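Side-chain contacts in aminoglycoside phosphotransferase (Alicyclobacillus acidocaldarius subsp. acidocaldarius, PDB 4PDY), which probably transfers a phosphate group to a small-molecule substrate whose identity is not established: residues A[293-296]-A[297-301]; A[39-43]-A[44-48]. All blocks are in the same frame, centred on the assembly; numbering follows the deposited sequence.

Contact 1. Residues A[293-296]-A[297-301]; sequences RAVE and AILRF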
loop_
_atom_site.group_PDB
_atom_site.type_symbol
_atom_site.label_atom_id
_atom_site.label_comp_id
_atom_site.label_asym_id
_atom_site.label_seq_id
_atom_site.Cartn_x
_atom_site.Cartn_y
_atom_site.Cartn_z
ATOM N N ARG A 293 18.491 2.805 -3.683
ATOM C CA ARG A 293 18.954 1.412 -3.618
ATOM C C ARG A 293 18.035 0.538 -2.767
ATOM O O ARG A 293 17.822 -0.624 -3.090
ATOM C CB ARG A 293 20.403 1.342 -3.139
ATOM C CG ARG A 293 21.311 2.175 -4.018
ATOM C CD ARG A 293 22.438 1.412 -4.644
ATOM N NE ARG A 293 23.241 0.706 -3.662
ATOM C CZ ARG A 293 23.883 -0.430 -3.908
ATOM N NH1 ARG A 293 24.574 -1.004 -2.940
ATOM N NH2 ARG A 293 23.841 -0.993 -5.117
ATOM N N ALA A 294 17.509 1.093 -1.675
ATOM C CA ALA A 294 16.513 0.375 -0.879
ATOM C C ALA A 294 15.253 0.062 -1.703
ATOM O O ALA A 294 14.714 -1.034 -1.635
ATOM C CB ALA A 294 16.145 1.167 0.358
ATOM N N VAL A 295 14.790 1.042 -2.481
ATOM C CA VAL A 295 13.652 0.838 -3.370
ATOM C C VAL A 295 13.993 -0.245 -4.405
ATOM O O VAL A 295 13.189 -1.127 -4.660
ATOM C CB VAL A 295 13.247 2.162 -4.055
ATOM C CG1 VAL A 295 12.265 1.894 -5.180
ATOM C CG2 VAL A 295 12.648 3.132 -3.053
ATOM N N GLU A 296 15.209 -0.200 -4.979
ATOM C CA GLU A 296 15.591 -1.233 -5.917
ATOM C C GLU A 296 15.594 -2.634 -5.284
ATOM O O GLU A 296 15.209 -3.611 -5.932
ATOM C CB GLU A 296 16.990 -0.971 -6.459
ATOM C CG GLU A 296 17.093 0.228 -7.384
ATOM C CD GLU A 296 18.503 0.390 -7.911
ATOM O OE1 GLU A 296 19.406 0.798 -7.140
ATOM O OE2 GLU A 296 18.700 0.082 -9.099
ATOM N N ALA A 297 16.059 -2.734 -4.040
ATOM C CA ALA A 297 16.078 -4.023 -3.352
ATOM C C ALA A 297 14.676 -4.628 -3.289
ATOM O O ALA A 297 14.454 -5.824 -3.554
ATOM C CB ALA A 297 16.628 -3.873 -1.938
ATOM N N ILE A 298 13.714 -3.768 -2.965
ATOM C CA ILE A 298 12.346 -4.223 -2.851
ATOM C C ILE A 298 11.793 -4.595 -4.238
ATOM O O ILE A 298 11.233 -5.675 -4.409
ATOM C CB ILE A 298 11.466 -3.151 -2.172
ATOM C CG1 ILE A 298 11.868 -2.954 -0.716
ATOM C CG2 ILE A 298 9.989 -3.539 -2.220
ATOM C CD1 ILE A 298 11.463 -1.621 -0.147
ATOM N N LEU A 299 11.915 -3.691 -5.214
ATOM C CA LEU A 299 11.399 -3.970 -6.552
ATOM C C LEU A 299 12.028 -5.144 -7.274
ATOM O O LEU A 299 11.362 -5.838 -8.041
ATOM C CB LEU A 299 11.566 -2.787 -7.464
ATOM C CG LEU A 299 10.759 -1.567 -7.162
ATOM C CD1 LEU A 299 11.056 -0.502 -8.200
ATOM C CD2 LEU A 299 9.282 -1.935 -7.165
ATOM N N ARG A 300 13.315 -5.387 -7.016
ATOM C CA ARG A 300 13.997 -6.467 -7.693
ATOM C C ARG A 300 13.460 -7.827 -7.259
ATOM O O ARG A 300 13.486 -8.784 -8.032
ATOM C CB ARG A 300 15.505 -6.381 -7.392
ATOM C CG ARG A 300 16.379 -7.531 -7.888
ATOM C CD ARG A 300 16.336 -7.761 -9.379
ATOM N NE ARG A 300 17.016 -6.711 -10.114
ATOM C CZ ARG A 300 17.136 -6.677 -11.441
ATOM N NH1 ARG A 300 17.813 -5.683 -11.999
ATOM N NH2 ARG A 300 16.608 -7.640 -12.202
ATOM N N PHE A 301 12.999 -7.928 -6.018
ATOM C CA PHE A 301 12.504 -9.222 -5.533
ATOM C C PHE A 301 11.282 -9.646 -6.358
ATOM O O PHE A 301 10.415 -8.797 -6.607
ATOM C CB PHE A 301 12.068 -9.163 -4.080
ATOM C CG PHE A 301 11.880 -10.513 -3.492
ATOM C CD1 PHE A 301 12.954 -11.198 -2.909
ATOM C CD2 PHE A 301 10.642 -11.136 -3.572
ATOM C CE1 PHE A 301 12.776 -12.462 -2.400
ATOM C CE2 PHE A 301 10.463 -12.408 -3.067
ATOM C CZ PHE A 301 11.527 -13.075 -2.478
#

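Contact 2. Residues A[39-43]-A[44-48]; sequences HADGN and IEVWT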
loop_
_atom_site.group_PDB
_atom_site.type_symbol
_atom_site.label_atom_id
_atom_site.label_comp_id
_atom_site.label_asym_id
_atom_site.label_seq_id
_atom_site.Cartn_x
_atom_site.Cartn_y
_atom_site.Cartn_z
ATOM N N HIS A 39 -26.024 3.813 3.031
ATOM C CA HIS A 39 -25.850 2.606 2.239
ATOM C C HIS A 39 -24.382 2.242 2.199
ATOM O O HIS A 39 -23.534 3.104 2.295
ATOM C CB HIS A 39 -26.413 2.783 0.813
ATOM C CG HIS A 39 -25.684 3.797 -0.011
ATOM N ND1 HIS A 39 -25.986 5.142 0.006
ATOM C CD2 HIS A 39 -24.594 3.673 -0.807
ATOM C CE1 HIS A 39 -25.152 5.792 -0.784
ATOM N NE2 HIS A 39 -24.304 4.923 -1.298
ATOM N N ALA A 40 -24.104 0.951 2.080
ATOM C CA ALA A 40 -22.748 0.475 1.956
ATOM C C ALA A 40 -22.217 0.914 0.608
ATOM O O ALA A 40 -22.954 1.001 -0.378
ATOM C CB ALA A 40 -22.698 -1.046 2.088
ATOM N N ASP A 41 -20.928 1.193 0.567
ATOM C CA ASP A 41 -20.247 1.465 -0.672
ATOM C C ASP A 41 -18.812 0.984 -0.487
ATOM O O ASP A 41 -17.982 1.657 0.113
ATOM C CB ASP A 41 -20.322 2.947 -1.038
ATOM C CG ASP A 41 -19.755 3.242 -2.414
ATOM O OD1 ASP A 41 -19.115 2.352 -3.014
ATOM O OD2 ASP A 41 -19.929 4.373 -2.905
ATOM N N GLY A 42 -18.533 -0.205 -0.994
ATOM C CA GLY A 42 -17.214 -0.798 -0.807
ATOM C C GLY A 42 -17.054 -1.135 0.653
ATOM O O GLY A 42 -17.954 -1.707 1.257
ATOM N N ASN A 43 -15.917 -0.762 1.231
ATOM C CA ASN A 43 -15.658 -1.085 2.641
ATOM C C ASN A 43 -15.998 0.052 3.602
ATOM O O ASN A 43 -15.611 0.013 4.768
ATOM C CB ASN A 43 -14.216 -1.535 2.854
ATOM C CG ASN A 43 -13.235 -0.388 2.803
ATOM O OD1 ASN A 43 -13.582 0.720 2.400
ATOM N ND2 ASN A 43 -12.000 -0.643 3.231
ATOM N N ILE A 44 -16.732 1.052 3.115
ATOM C CA ILE A 44 -17.300 2.069 3.988
ATOM C C ILE A 44 -18.804 2.138 3.800
ATOM O O ILE A 44 -19.369 1.497 2.910
ATOM C CB ILE A 44 -16.637 3.453 3.817
ATOM C CG1 ILE A 44 -16.727 3.969 2.378
ATOM C CG2 ILE A 44 -15.185 3.417 4.278
ATOM C CD1 ILE A 44 -18.009 4.679 2.076
ATOM N N GLU A 45 -19.429 2.851 4.709
ATOM C CA GLU A 45 -20.835 3.179 4.594
ATOM C C GLU A 45 -20.966 4.667 4.345
ATOM O O GLU A 45 -20.339 5.480 5.001
ATOM C CB GLU A 45 -21.551 2.793 5.888
ATOM C CG GLU A 45 -23.055 2.782 5.770
ATOM C CD GLU A 45 -23.730 2.242 7.018
ATOM O OE1 GLU A 45 -23.765 1.002 7.197
ATOM O OE2 GLU A 45 -24.235 3.051 7.822
ATOM N N VAL A 46 -21.795 5.023 3.369
ATOM C CA VAL A 46 -22.042 6.417 3.041
ATOM C C VAL A 46 -23.255 6.896 3.824
ATOM O O VAL A 46 -24.301 6.254 3.783
ATOM C CB VAL A 46 -22.298 6.596 1.534
ATOM C CG1 VAL A 46 -22.548 8.066 1.161
ATOM C CG2 VAL A 46 -21.143 6.019 0.753
ATOM N N TRP A 47 -23.103 7.992 4.544
ATOM C CA TRP A 47 -24.179 8.645 5.277
ATOM C C TRP A 47 -24.486 9.993 4.617
ATOM O O TRP A 47 -23.570 10.756 4.347
ATOM C CB TRP A 47 -23.745 8.935 6.708
ATOM C CG TRP A 47 -23.505 7.760 7.569
ATOM C CD1 TRP A 47 -23.665 6.437 7.253
ATOM C CD2 TRP A 47 -23.050 7.795 8.928
ATOM N NE1 TRP A 47 -23.350 5.645 8.345
ATOM C CE2 TRP A 47 -22.983 6.466 9.383
ATOM C CE3 TRP A 47 -22.739 8.826 9.812
ATOM C CZ2 TRP A 47 -22.569 6.149 10.673
ATOM C CZ3 TRP A 47 -22.328 8.507 11.090
ATOM C CH2 TRP A 47 -22.268 7.180 11.508
ATOM N N THR A 48 -25.768 10.286 4.378
ATOM C CA THR A 48 -26.155 11.481 3.672
ATOM C C THR A 48 -27.196 12.255 4.483
ATOM O O THR A 48 -28.128 11.639 5.013
ATOM C CB THR A 48 -26.710 11.088 2.293
ATOM O OG1 THR A 48 -25.744 10.274 1.602
ATOM C CG2 THR A 48 -26.976 12.282 1.471
HETATM O O HOH W 1 -19.305 -1.450 3.372
#

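Contact 1. Residues A[293-296]-A[297-301]
Arg293 meets Ala297 one helical turn on, its O accepting a hydrogen bond from Ala297 N at 2.9 Å. The arginine side chain leaves this turn altogether: its guanidinium forms salt bridges with Asp205 and Asp207, so a long, charged residue suits a place at the partly exposed flank. Ala294 repeats the pattern more loosely, Ala294 O receiving Ile298 N at 3.2 Å, and CG1 and CD1 of Ile298 both lie against that same oxygen. The small methyl of Ala294 suits close packing on Val208 and Tyr211 of helix 206-218. Val295 gives the straightest bond of the series, with Leu299 N 2.9 Å from Val295 O and an N-H...O angle of 179°. Here side chains meet as well. With Val295 CG1 opposite its own backbone N (chi1 168°), that methyl runs alongside the leucine and touches Leu299 CD1 at 4.0 Å; the two side chains pack on helix 252-266, Val295 on Ala253 and Leu260 and Leu299 on Arg261, contacts that suit branched apolar groups. Glu296 closes the walk: Arg300 N donates to Glu296 O at 2.8 Å, and Arg300 CB lies 3.1 Å from Glu296 O. Opposite in charge, the two side chains nevertheless do not pair, Glu296 OE2 and Arg300 NH1 being 6.5 Å apart. The Glu296 side chain touches Leu342, Arg343 and Val346 of helix 319-347, while Arg300 forms a salt bridge with Asp195. Four successive i to i+4 bonds with one apolar i/i+4 pair are the signature of a buried alpha-helix, here 289-300, packed among other helices in the helical part of this kinase-like fold.

Contact 2. Residues A[39-43]-A[44-48]
A tight beta hairpin joins residues 39-43 to 44-48, linking strands 35-41 and 44-49 at the start of the antiparallel sheet; such a sheet forms the N-terminal lobe of kinase-like phosphotransferases. Asp41 to Ile44 make a type II' turn. Gly42 takes its first corner with phi 68°, a conformation easy for a residue without a side chain, and Asn43 takes the second. Asp41 N donates to Ile44 O at 2.8 Å, whereas the return bond from Ile44 N to Asp41 O is weak. A water donates to both Gly42 O and Ile44 O, tying the turn to the strand end. Farther back, His39 and Val46 form a hydrogen-bonded pair, with Val46 N 2.8 Å from His39 O. Ile44 packs on Trp110, where an apolar side chain suits the indole, and lies about 4 Å from the bound histidine (side chain to ligand). On the other face Glu45 OE2 takes Trp47 NE1 at 2.8 Å and also pairs with Arg38, so one carboxylate oxygen serves two donors. Back on the face of Ile44, Val46 CG2 reaches Asp41 CB at 3.6 Å. His39 ND1 bonds to Gln37; with chi1 at 65°, the ring turns one face to Val46, whose CB stands over it, offset toward the rim, 4.0 Å from the centroid, in a CH-pi contact.

Overall arrangement
Contact 2 comes first along the chain and contact 1 some 245 residues later, on opposite sides of the chain's centre. Their centres are 37 Å apart and their nearest atoms about 23 Å, so they do not touch and share no helix or sheet. Contact 2 belongs to the hairpin that begins the antiparallel sheet, near the bound histidine, while contact 1 lies in helix 289-300, packed among helices 189-203, 206-218, 252-266 and 319-347. Together they sample the two architectures of a kinase-like phosphotransferase: a partly exposed, strand-rich region beside a ligand pocket, and a buried helical core remote from contact 2.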